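Long-range contacts in glycosyl hydrolase BlGH5_18 (Bifidobacterium longum subsp. infantis, PDB 7LQX), which probably hydrolyses glycosidic bonds in N-glycans, as a glycoside hydrolase of family 5, subfamily 18, from a gut bacterium: residues Tyr102-Gln107 against Gly157-Asn162; Ala137-Val142 against Ala188-Val193; Ala258-Ala263 against Pro403-Ser408; Asp364-Ile369 against Leu420-Leu425. All blocks are in the same frame, centred on the assembly; numbering follows the deposited sequence.

Contact 1 (Tyr102-Gln107 against Gly157-Asn162). With EDO (1,2-ethanediol), chain D.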
loop_
_atom_site.group_PDB
_atom_site.type_symbol
_atom_site.label_atom_id
_atom_site.label_comp_id
_atom_site.label_asym_id
_atom_site.label_seq_id
_atom_site.Cartn_x
_atom_site.Cartn_y
_atom_site.Cartn_z
ATOM N N TYR A 102 21.128 4.704 12.724
ATOM C CA TYR A 102 20.205 5.812 12.512
ATOM C C TYR A 102 18.988 5.250 11.787
ATOM O O TYR A 102 19.130 4.436 10.873
ATOM C CB TYR A 102 20.891 6.893 11.664
ATOM C CG TYR A 102 22.066 7.525 12.374
ATOM C CD1 TYR A 102 23.297 6.902 12.393
ATOM C CD2 TYR A 102 21.924 8.718 13.069
ATOM C CE1 TYR A 102 24.366 7.450 13.074
ATOM C CE2 TYR A 102 22.992 9.283 13.749
ATOM C CZ TYR A 102 24.213 8.641 13.747
ATOM O OH TYR A 102 25.284 9.183 14.430
ATOM N N VAL A 103 17.785 5.633 12.213
ATOM C CA VAL A 103 16.553 5.040 11.693
ATOM C C VAL A 103 15.712 6.126 11.035
ATOM O O VAL A 103 15.527 7.202 11.611
ATOM C CB VAL A 103 15.755 4.364 12.825
ATOM C CG1 VAL A 103 14.441 3.803 12.304
ATOM C CG2 VAL A 103 16.570 3.275 13.479
ATOM N N ASP A 104 15.191 5.848 9.839
ATOM C CA ASP A 104 14.225 6.724 9.186
ATOM C C ASP A 104 12.825 6.196 9.495
ATOM O O ASP A 104 12.559 5.006 9.285
ATOM C CB ASP A 104 14.401 6.723 7.667
ATOM C CG ASP A 104 15.497 7.647 7.185
ATOM O OD1 ASP A 104 16.621 7.598 7.720
ATOM O OD2 ASP A 104 15.232 8.412 6.232
ATOM N N VAL A 105 11.917 7.073 9.944
ATOM C CA VAL A 105 10.650 6.576 10.485
ATOM C C VAL A 105 9.653 6.214 9.386
ATOM O O VAL A 105 9.068 5.127 9.426
ATOM C CB VAL A 105 10.023 7.535 11.511
ATOM C CG1 VAL A 105 8.686 6.963 12.010
ATOM C CG2 VAL A 105 10.970 7.775 12.665
ATOM N N PHE A 106 9.403 7.123 8.424
ATOM C CA PHE A 106 8.289 6.989 7.476
ATOM C C PHE A 106 8.778 6.740 6.052
ATOM O O PHE A 106 9.126 7.683 5.336
ATOM C CB PHE A 106 7.398 8.238 7.472
ATOM C CG PHE A 106 6.736 8.526 8.787
ATOM C CD1 PHE A 106 5.657 7.777 9.216
ATOM C CD2 PHE A 106 7.189 9.564 9.595
ATOM C CE1 PHE A 106 5.048 8.052 10.433
ATOM C CE2 PHE A 106 6.582 9.835 10.810
ATOM C CZ PHE A 106 5.524 9.078 11.232
ATOM N N GLN A 107 8.744 5.477 5.630
ATOM C CA GLN A 107 8.934 5.095 4.228
ATOM C C GLN A 107 7.622 4.454 3.793
ATOM O O GLN A 107 7.380 3.294 4.129
ATOM C CB GLN A 107 10.099 4.123 4.049
ATOM C CG GLN A 107 11.467 4.782 4.126
ATOM C CD GLN A 107 11.771 5.332 5.500
ATOM O OE1 GLN A 107 11.967 6.535 5.669
ATOM N NE2 GLN A 107 11.819 4.455 6.488
ATOM N N GLY A 157 19.680 8.120 16.698
ATOM C CA GLY A 157 18.647 9.088 16.383
ATOM C C GLY A 157 17.892 8.718 15.133
ATOM O O GLY A 157 18.088 7.663 14.525
ATOM N N LEU A 158 17.004 9.616 14.734
ATOM C CA LEU A 158 16.103 9.297 13.644
ATOM C C LEU A 158 15.936 10.471 12.698
ATOM O O LEU A 158 16.071 11.644 13.074
ATOM C CB LEU A 158 14.742 8.819 14.172
ATOM C CG LEU A 158 13.949 9.795 15.042
ATOM C CD1 LEU A 158 13.234 10.823 14.187
ATOM C CD2 LEU A 158 12.954 9.039 15.918
ATOM N N THR A 159 15.653 10.112 11.450
ATOM C CA THR A 159 15.235 11.032 10.407
ATOM C C THR A 159 13.745 10.778 10.221
ATOM O O THR A 159 13.301 9.627 10.245
ATOM C CB THR A 159 15.974 10.703 9.118
ATOM O OG1 THR A 159 17.383 10.779 9.359
ATOM C CG2 THR A 159 15.641 11.667 8.003
ATOM N N LEU A 160 12.959 11.839 10.041
ATOM C CA LEU A 160 11.513 11.642 9.982
ATOM C C LEU A 160 11.127 10.645 8.893
ATOM O O LEU A 160 10.242 9.808 9.093
ATOM C CB LEU A 160 10.792 12.971 9.787
ATOM C CG LEU A 160 11.002 13.988 10.899
ATOM C CD1 LEU A 160 10.193 15.245 10.613
ATOM C CD2 LEU A 160 10.642 13.441 12.264
ATOM N N GLY A 161 11.769 10.715 7.735
ATOM C CA GLY A 161 11.506 9.754 6.673
ATOM C C GLY A 161 12.297 10.127 5.440
ATOM O O GLY A 161 12.711 11.275 5.265
ATOM N N ASN A 162 12.482 9.143 4.569
ATOM C CA ASN A 162 13.347 9.353 3.417
ATOM C C ASN A 162 12.661 10.229 2.376
ATOM O O ASN A 162 11.646 9.827 1.805
ATOM C CB ASN A 162 13.676 7.999 2.805
ATOM C CG ASN A 162 14.626 8.109 1.663
ATOM O OD1 ASN A 162 15.703 8.679 1.804
ATOM N ND2 ASN A 162 14.231 7.598 0.503
HETATM C C1 EDO D . 17.143 6.567 -1.824
HETATM O O1 EDO D . 16.662 7.681 -1.070
HETATM C C2 EDO D . 16.061 5.492 -1.828
HETATM O O2 EDO D . 14.868 6.053 -2.401
HETATM O O HOH W 1 18.057 8.173 9.894
HETATM O O HOH W 2 10.090 7.904 2.754
#

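Contact 2 (Ala137-Val142 against Ala188-Val193)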
loop_
_atom_site.group_PDB
_atom_site.type_symbol
_atom_site.label_atom_id
_atom_site.label_comp_id
_atom_site.label_asym_id
_atom_site.label_seq_id
_atom_site.Cartn_x
_atom_site.Cartn_y
_atom_site.Cartn_z
ATOM N N ALA A 137 -1.308 10.779 14.249
ATOM C CA ALA A 137 -0.880 9.391 14.108
ATOM C C ALA A 137 0.615 9.298 13.836
ATOM O O ALA A 137 1.295 8.390 14.334
ATOM C CB ALA A 137 -1.667 8.718 12.983
ATOM N N GLU A 138 1.146 10.223 13.039
ATOM C CA GLU A 138 2.580 10.243 12.794
ATOM C C GLU A 138 3.336 10.478 14.091
ATOM O O GLU A 138 4.310 9.781 14.394
ATOM C CB GLU A 138 2.911 11.344 11.792
ATOM C CG GLU A 138 2.401 11.076 10.397
ATOM C CD GLU A 138 2.240 12.349 9.598
ATOM O OE1 GLU A 138 1.486 12.335 8.605
ATOM O OE2 GLU A 138 2.861 13.365 9.965
ATOM N N LYS A 139 2.885 11.449 14.880
ATOM C CA LYS A 139 3.557 11.727 16.141
ATOM C C LYS A 139 3.487 10.528 17.071
ATOM O O LYS A 139 4.462 10.210 17.761
ATOM C CB LYS A 139 2.941 12.955 16.800
ATOM C CG LYS A 139 3.263 14.255 16.096
ATOM C CD LYS A 139 2.634 15.447 16.810
ATOM C CE LYS A 139 3.129 15.549 18.247
ATOM N NZ LYS A 139 2.798 16.857 18.884
ATOM N N THR A 140 2.343 9.846 17.105
ATOM C CA THR A 140 2.215 8.655 17.936
ATOM C C THR A 140 3.208 7.577 17.512
ATOM O O THR A 140 3.852 6.955 18.365
ATOM C CB THR A 140 0.776 8.138 17.885
ATOM O OG1 THR A 140 -0.115 9.181 18.299
ATOM C CG2 THR A 140 0.609 6.953 18.800
ATOM N N LEU A 141 3.349 7.344 16.202
ATOM C CA LEU A 141 4.314 6.350 15.732
ATOM C C LEU A 141 5.746 6.755 16.077
ATOM O O LEU A 141 6.537 5.933 16.554
ATOM C CB LEU A 141 4.157 6.104 14.229
ATOM C CG LEU A 141 5.127 5.048 13.685
ATOM C CD1 LEU A 141 4.929 3.702 14.396
ATOM C CD2 LEU A 141 4.983 4.896 12.184
ATOM N N VAL A 142 6.111 8.019 15.833
ATOM C CA VAL A 142 7.453 8.463 16.201
ATOM C C VAL A 142 7.698 8.222 17.688
ATOM O O VAL A 142 8.747 7.704 18.083
ATOM C CB VAL A 142 7.679 9.941 15.833
ATOM C CG1 VAL A 142 9.061 10.398 16.304
ATOM C CG2 VAL A 142 7.543 10.174 14.354
ATOM N N ALA A 188 8.688 20.898 12.858
ATOM C CA ALA A 188 8.978 21.174 14.259
ATOM C C ALA A 188 8.180 20.255 15.171
ATOM O O ALA A 188 8.702 19.760 16.179
ATOM C CB ALA A 188 8.678 22.638 14.583
ATOM N N ASP A 189 6.911 20.017 14.832
ATOM C CA ASP A 189 6.032 19.204 15.668
ATOM C C ASP A 189 6.537 17.772 15.789
ATOM O O ASP A 189 6.525 17.193 16.881
ATOM C CB ASP A 189 4.626 19.248 15.066
ATOM C CG ASP A 189 3.548 18.751 16.009
ATOM O OD1 ASP A 189 3.775 18.700 17.234
ATOM O OD2 ASP A 189 2.455 18.410 15.507
ATOM N N LEU A 190 6.994 17.184 14.681
ATOM C CA LEU A 190 7.467 15.803 14.722
ATOM C C LEU A 190 8.864 15.700 15.326
ATOM O O LEU A 190 9.151 14.752 16.068
ATOM C CB LEU A 190 7.431 15.192 13.320
ATOM C CG LEU A 190 6.109 14.549 12.901
ATOM C CD1 LEU A 190 4.990 15.564 12.750
ATOM C CD2 LEU A 190 6.300 13.771 11.606
ATOM N N LEU A 191 9.745 16.662 15.031
ATOM C CA LEU A 191 11.096 16.626 15.587
ATOM C C LEU A 191 11.072 16.715 17.106
ATOM O O LEU A 191 11.954 16.163 17.775
ATOM C CB LEU A 191 11.937 17.761 15.000
ATOM C CG LEU A 191 12.238 17.633 13.507
ATOM C CD1 LEU A 191 12.778 18.951 12.979
ATOM C CD2 LEU A 191 13.212 16.487 13.210
ATOM N N ALA A 192 10.080 17.414 17.661
ATOM C CA ALA A 192 9.989 17.632 19.097
ATOM C C ALA A 192 9.718 16.357 19.873
ATOM O O ALA A 192 9.855 16.356 21.100
ATOM C CB ALA A 192 8.880 18.642 19.394
ATOM N N VAL A 193 9.324 15.277 19.195
ATOM C CA VAL A 193 9.113 14.011 19.883
ATOM C C VAL A 193 10.420 13.457 20.424
ATOM O O VAL A 193 10.428 12.760 21.444
ATOM C CB VAL A 193 8.410 13.015 18.945
ATOM C CG1 VAL A 193 8.231 11.672 19.635
ATOM C CG2 VAL A 193 7.072 13.579 18.495
HETATM O O HOH W 3 5.440 17.712 19.331
#

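Contact 3 (Ala258-Ala263 against Pro403-Ser408)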
loop_
_atom_site.group_PDB
_atom_site.type_symbol
_atom_site.label_atom_id
_atom_site.label_comp_id
_atom_site.label_asym_id
_atom_site.label_seq_id
_atom_site.Cartn_x
_atom_site.Cartn_y
_atom_site.Cartn_z
ATOM N N ALA A 258 26.881 20.254 -0.244
ATOM C CA ALA A 258 27.281 20.557 1.124
ATOM C C ALA A 258 27.532 22.054 1.300
ATOM O O ALA A 258 27.042 22.671 2.252
ATOM C CB ALA A 258 28.520 19.748 1.503
ATOM N N GLU A 259 28.280 22.658 0.373
ATOM C CA GLU A 259 28.559 24.089 0.466
ATOM C C GLU A 259 27.300 24.918 0.255
ATOM O O GLU A 259 27.104 25.938 0.924
ATOM C CB GLU A 259 29.631 24.487 -0.548
ATOM C CG GLU A 259 31.008 23.897 -0.262
ATOM C CD GLU A 259 31.529 24.234 1.125
ATOM O OE1 GLU A 259 31.132 25.274 1.693
ATOM O OE2 GLU A 259 32.341 23.456 1.653
ATOM N N LEU A 260 26.436 24.505 -0.672
ATOM C CA LEU A 260 25.180 25.211 -0.879
ATOM C C LEU A 260 24.377 25.246 0.411
ATOM O O LEU A 260 23.826 26.287 0.783
ATOM C CB LEU A 260 24.399 24.536 -2.005
ATOM C CG LEU A 260 23.055 25.155 -2.366
ATOM C CD1 LEU A 260 23.192 26.575 -2.865
ATOM C CD2 LEU A 260 22.380 24.288 -3.428
ATOM N N SER A 261 24.308 24.120 1.120
ATOM C CA SER A 261 23.524 24.089 2.346
ATOM C C SER A 261 24.083 25.047 3.387
ATOM O O SER A 261 23.320 25.670 4.129
ATOM C CB SER A 261 23.442 22.657 2.878
ATOM O OG SER A 261 24.634 22.219 3.514
ATOM N N ARG A 262 25.404 25.209 3.430
ATOM C CA ARG A 262 26.011 26.108 4.403
ATOM C C ARG A 262 25.567 27.549 4.211
ATOM O O ARG A 262 25.564 28.326 5.174
ATOM C CB ARG A 262 27.531 26.028 4.314
ATOM C CG ARG A 262 28.124 24.730 4.833
ATOM C CD ARG A 262 29.621 24.758 4.633
ATOM N NE ARG A 262 30.291 25.703 5.529
ATOM C CZ ARG A 262 31.510 26.193 5.331
ATOM N NH1 ARG A 262 32.182 25.901 4.229
ATOM N NH2 ARG A 262 32.052 26.997 6.236
ATOM N N ALA A 263 25.227 27.942 2.985
ATOM C CA ALA A 263 24.758 29.305 2.771
ATOM C C ALA A 263 23.559 29.619 3.651
ATOM O O ALA A 263 23.377 30.767 4.075
ATOM C CB ALA A 263 24.373 29.493 1.305
ATOM N N PRO A 403 35.662 27.493 -3.206
ATOM C CA PRO A 403 34.482 28.328 -2.993
ATOM C C PRO A 403 33.481 27.701 -2.041
ATOM O O PRO A 403 33.298 26.480 -1.982
ATOM C CB PRO A 403 33.869 28.441 -4.395
ATOM C CG PRO A 403 34.260 27.134 -5.063
ATOM C CD PRO A 403 35.675 26.885 -4.556
ATOM N N THR A 404 32.794 28.575 -1.325
ATOM C CA THR A 404 31.536 28.233 -0.683
ATOM C C THR A 404 30.434 29.066 -1.336
ATOM O O THR A 404 30.640 29.716 -2.360
ATOM C CB THR A 404 31.645 28.389 0.833
ATOM O OG1 THR A 404 30.467 27.864 1.457
ATOM C CG2 THR A 404 31.836 29.850 1.252
ATOM N N LEU A 405 29.249 29.014 -0.746
ATOM C CA LEU A 405 28.121 29.833 -1.164
ATOM C C LEU A 405 27.634 30.614 0.041
ATOM O O LEU A 405 27.593 30.082 1.149
ATOM C CB LEU A 405 26.989 28.984 -1.738
ATOM C CG LEU A 405 27.481 28.356 -3.053
ATOM C CD1 LEU A 405 27.627 26.845 -2.935
ATOM C CD2 LEU A 405 26.651 28.760 -4.263
ATOM N N VAL A 406 27.258 31.868 -0.184
ATOM C CA VAL A 406 26.700 32.694 0.876
ATOM C C VAL A 406 25.454 33.386 0.344
ATOM O O VAL A 406 25.284 33.576 -0.862
ATOM C CB VAL A 406 27.699 33.740 1.416
ATOM C CG1 VAL A 406 28.936 33.065 1.978
ATOM C CG2 VAL A 406 28.065 34.745 0.339
ATOM N N THR A 407 24.566 33.756 1.264
ATOM C CA THR A 407 23.430 34.562 0.863
ATOM C C THR A 407 23.832 36.032 0.746
ATOM O O THR A 407 24.876 36.474 1.243
ATOM C CB THR A 407 22.293 34.465 1.877
ATOM O OG1 THR A 407 22.688 35.134 3.080
ATOM C CG2 THR A 407 21.930 33.012 2.157
ATOM N N SER A 408 22.945 36.798 0.109
ATOM C CA SER A 408 23.134 38.242 0.005
ATOM C C SER A 408 23.235 38.914 1.372
ATOM O O SER A 408 23.956 39.903 1.514
ATOM C CB SER A 408 22.009 38.842 -0.842
ATOM O OG SER A 408 20.744 38.319 -0.472
HETATM O O HOH W 4 25.359 32.588 3.968
#

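Contact 4 (Asp364-Ile369 against Leu420-Leu425)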
loop_
_atom_site.group_PDB
_atom_site.type_symbol
_atom_site.label_atom_id
_atom_site.label_comp_id
_atom_site.label_asym_id
_atom_site.label_seq_id
_atom_site.Cartn_x
_atom_site.Cartn_y
_atom_site.Cartn_z
ATOM N N ASP A 364 38.081 30.562 0.588
ATOM C CA ASP A 364 38.572 31.871 0.190
ATOM C C ASP A 364 37.550 32.688 -0.584
ATOM O O ASP A 364 37.604 33.925 -0.542
ATOM C CB ASP A 364 39.801 31.697 -0.706
ATOM C CG ASP A 364 40.963 31.058 0.015
ATOM O OD1 ASP A 364 41.368 31.586 1.072
ATOM O OD2 ASP A 364 41.473 30.029 -0.479
ATOM N N ALA A 365 36.660 32.034 -1.318
ATOM C CA ALA A 365 35.749 32.710 -2.221
ATOM C C ALA A 365 34.337 32.216 -1.970
ATOM O O ALA A 365 34.125 31.117 -1.453
ATOM C CB ALA A 365 36.119 32.440 -3.684
ATOM N N ALA A 366 33.364 33.039 -2.346
ATOM C CA ALA A 366 31.978 32.611 -2.274
ATOM C C ALA A 366 31.167 33.213 -3.409
ATOM O O ALA A 366 31.380 34.367 -3.797
ATOM C CB ALA A 366 31.320 32.968 -0.935
ATOM N N VAL A 367 30.250 32.407 -3.939
ATOM C CA VAL A 367 29.208 32.874 -4.844
ATOM C C VAL A 367 28.024 33.333 -4.002
ATOM O O VAL A 367 27.635 32.653 -3.040
ATOM C CB VAL A 367 28.801 31.774 -5.837
ATOM C CG1 VAL A 367 27.766 32.314 -6.811
ATOM C CG2 VAL A 367 30.021 31.244 -6.598
ATOM N N VAL A 368 27.469 34.491 -4.357
ATOM C CA VAL A 368 26.399 35.125 -3.595
ATOM C C VAL A 368 25.043 34.754 -4.182
ATOM O O VAL A 368 24.796 34.939 -5.378
ATOM C CB VAL A 368 26.582 36.655 -3.583
ATOM C CG1 VAL A 368 25.454 37.300 -2.818
ATOM C CG2 VAL A 368 27.924 37.031 -2.982
ATOM N N ILE A 369 24.150 34.284 -3.319
ATOM C CA ILE A 369 22.786 33.909 -3.676
ATOM C C ILE A 369 21.840 34.948 -3.085
ATOM O O ILE A 369 21.734 35.071 -1.860
ATOM C CB ILE A 369 22.446 32.513 -3.129
ATOM C CG1 ILE A 369 23.383 31.450 -3.697
ATOM C CG2 ILE A 369 21.010 32.142 -3.450
ATOM C CD1 ILE A 369 23.275 30.092 -3.011
ATOM N N LEU A 420 34.064 32.521 7.957
ATOM C CA LEU A 420 34.167 31.546 6.878
ATOM C C LEU A 420 35.537 31.550 6.220
ATOM O O LEU A 420 35.905 30.561 5.577
ATOM C CB LEU A 420 33.137 31.856 5.795
ATOM C CG LEU A 420 31.669 31.733 6.174
ATOM C CD1 LEU A 420 30.806 32.374 5.108
ATOM C CD2 LEU A 420 31.305 30.271 6.339
ATOM N N GLY A 421 36.277 32.648 6.341
ATOM C CA GLY A 421 37.530 32.828 5.644
ATOM C C GLY A 421 37.415 33.485 4.286
ATOM O O GLY A 421 38.412 33.549 3.558
ATOM N N VAL A 422 36.241 33.992 3.934
ATOM C CA VAL A 422 35.956 34.433 2.574
ATOM C C VAL A 422 36.477 35.848 2.372
ATOM O O VAL A 422 36.072 36.770 3.085
ATOM C CB VAL A 422 34.446 34.366 2.302
ATOM C CG1 VAL A 422 34.106 35.118 1.033
ATOM C CG2 VAL A 422 33.991 32.929 2.232
ATOM N N THR A 423 37.350 36.026 1.378
ATOM C CA THR A 423 37.874 37.342 1.030
ATOM C C THR A 423 37.511 37.789 -0.380
ATOM O O THR A 423 37.939 38.871 -0.798
ATOM C CB THR A 423 39.402 37.413 1.210
ATOM O OG1 THR A 423 40.046 36.467 0.352
ATOM C CG2 THR A 423 39.781 37.155 2.673
ATOM N N ARG A 424 36.740 36.998 -1.120
ATOM C CA ARG A 424 36.319 37.339 -2.469
ATOM C C ARG A 424 34.877 36.897 -2.643
ATOM O O ARG A 424 34.518 35.780 -2.261
ATOM C CB ARG A 424 37.182 36.653 -3.535
ATOM C CG ARG A 424 36.584 36.748 -4.939
ATOM C CD ARG A 424 37.646 36.684 -6.036
ATOM N NE ARG A 424 38.364 35.414 -6.045
ATOM C CZ ARG A 424 38.442 34.583 -7.085
ATOM N NH1 ARG A 424 37.857 34.866 -8.244
ATOM N NH2 ARG A 424 39.133 33.462 -6.964
ATOM N N LEU A 425 34.062 37.761 -3.235
ATOM C CA LEU A 425 32.663 37.463 -3.502
ATOM C C LEU A 425 32.401 37.570 -4.994
ATOM O O LEU A 425 32.920 38.471 -5.658
ATOM C CB LEU A 425 31.762 38.462 -2.781
ATOM C CG LEU A 425 31.776 38.398 -1.253
ATOM C CD1 LEU A 425 31.067 39.602 -0.674
ATOM C CD2 LEU A 425 31.146 37.097 -0.772
HETATM O O HOH W 5 40.523 34.159 1.751
HETATM O O HOH W 6 40.082 31.034 3.863
#

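Contact 1 (Tyr102-Gln107 against Gly157-Asn162)
A bend at chi2 (66°), following a first torsion that sets CG opposite the carbonyl carbon, curls the Q107 side chain back so that it crosses N162 at about a right angle. Its OE1 takes the backbone N of N162 at 2.9 Å, the donor lying in the carbonyl plane. The other end of the amide works as well: Q107 NE2 gives a nearly straight bond (169°) of 2.9 Å to D104 O, reaching that carbonyl from above its plane, and P67 O is a further acceptor. A leucine here would probably leave N162 N without this acceptor and the turn after D104 less firmly held. Both segments run off neighbouring parallel strands, 100-104 and 155-159, of the (beta/alpha)8 barrel of family 5 enzymes, at the C-terminal strand ends where such barrels carry their active site. V103 N binds G157 O at 3.1 Å, T159 N returns to V103 O at 2.9 Å, and past the strands F106 N meets L160 O at 2.9 Å. The D104 carboxylate runs alongside the T159 side chain; one water bridges D104 OD1 and T159 OG1, while R64 pairs with D104 OD2 and Q275 with the hydroxyl. A side chain at G161 would collide with F106 O. N162 ND2 donates to H109 O and, at 2.9 Å, to O1 of an ethanediol probably from the crystallisation liquor.

Contact 2 (Ala137-Val142 against Ala188-Val193)
V142 and V193 meet where two outer helices of the (beta/alpha)8 barrel, 132-149 and 180-191, lie next to each other; they come just before and just after strand 155-159 in the chain. This is the close apolar part of the contact, with V142, E138 and L190 as its buried residues. CG1 of V142 approaches CG1 of V193 at 3.7 Å, the two side chains set obliquely. V142 CG2 faces the barrel, against the ring of F106. L190 fills the next position along the interface, although it was modelled in two conformations, so its details are less certain than those of its neighbours. In the conformation described, its CD1 lies 4.0 Å from K139 CG and its CD2 rests 3.8 Å from E138 OE2. That carboxylate oxygen accepts a hydrogen bond from the indole NE1 of W186.

The K139-D189 side is built differently, from charge and water. K139 leaves its helix with CG anti to the carbonyl carbon, runs straight, then bends at chi3 (59°), which carries its amine across to D189. There NZ forms a salt bridge of 2.7 Å with OD1, on the syn side of the carboxylate but 27° out of its plane. The lysine chain lies crosswise over the aspartate, and its CD passes close to the second oxygen, OD2. A water completes the link, accepting from K139 NZ at 2.8 Å and donating to D189 O at 2.7 Å.

Contact 3 (Ala258-Ala263 against Pro403-Ser408)
E259 OE1 is gripped by two donors, one from each segment. T404 OG1 gives it a hydrogen bond of 2.7 Å on the anti side, 20° out of the carboxylate plane, while R262 NH1, one turn along the helix, forms a 2.8 Å salt bridge on the syn lone pair. The bend of the glutamate at chi2 (-56°) brings OE1 over to the threonine, and T404 meets it with OG1 anti to its own backbone N. R262 NH1 also binds N363 OD1. An alanine in place of E259 would probably leave the T404 hydroxyl without this acceptor and the R262 guanidinium without its charged mate. The contact seats helix 248-264, an outer helix of the barrel, alongside strand 403-407, an outermost strand of the small C-terminal parallel sheet; the short axes approach to 6.3 Å at 27°. Beside the polar group, L405 turns its CD1 onto the helix backbone, 3.5 Å from L260 N and also against the CB of L260. Further on, A263 lies flush with the strand, its CB 3.3 Å from L405 O. T407 CG2 packs on A263 O, which also accepts from a water at 2.7 Å, and the same water takes T407 N as donor at 3.1 Å. With an arginine and a hydroxyl both directed at it, the buried E259 carboxylate is likely to stay ionised, its charge balanced within the interface between the two domains.

Contact 4 (Asp364-Ile369 against Leu420-Leu425)
D364 O receives two backbone donors from across the contact. T423 N is the stronger, at 2.9 Å, although it comes from above the carbonyl plane, 36° out of it; R424 N, at 3.2 Å, makes a weak bond. R424 then turns acceptor: its O takes A366 N at 3.0 Å. The pairing then passes to E426, which bonds to both A366 and V368. The segments thus join strands 365-369 and 424-426 in a three-stranded parallel sheet in which 365-369 is central. From strand 403-407 on its far edge, the chain crosses through helix 414-420 to strand 424-426, a beta-alpha-beta crossover that skips over 365-369. That helix ends in a Schellman motif with G421, at positive phi, as its C-prime residue. G421 O is then satisfied by water: two molecules donate to it, the closer at 2.8 Å, and both also donate to D364 OD1. The closer one has a third partner in T423 OG1, which donates to it at 2.7 Å; chi1 of 61° swings this hydroxyl between the backbone N and the carbonyl carbon, on the side of the water. Apolar groups fill the other part of the contact. A366 CB touches V422 CG1 at 4.0 Å and also reaches L425 CD2, the branch that comes within 3.9 Å of V368 CG2 as the two side chains slant past each other.

Overall arrangement
After two earlier barrel strands, the chain reaches strand 100-104, then helix 132-149, strand 155-159 and helix 180-191. Contact 1 closes the loop between the two strands and contact 2 that between the two helices, so their segments alternate and the loops cross. They touch as well, F106 and L160 packing on the helix pair, which binds barrel wall to outer shell. Contacts 3 and 4 come later in the chain and cross each other, through 258-263, 364-369, 403-408 and 420-425. Contact 3 joins a barrel helix to the C-terminal sheet, and contact 4 completes that sheet, with 365-369 beside 403-407. The centres of contacts 1 and 3 lie about 26 Å apart, on opposite sides of the chain's centre.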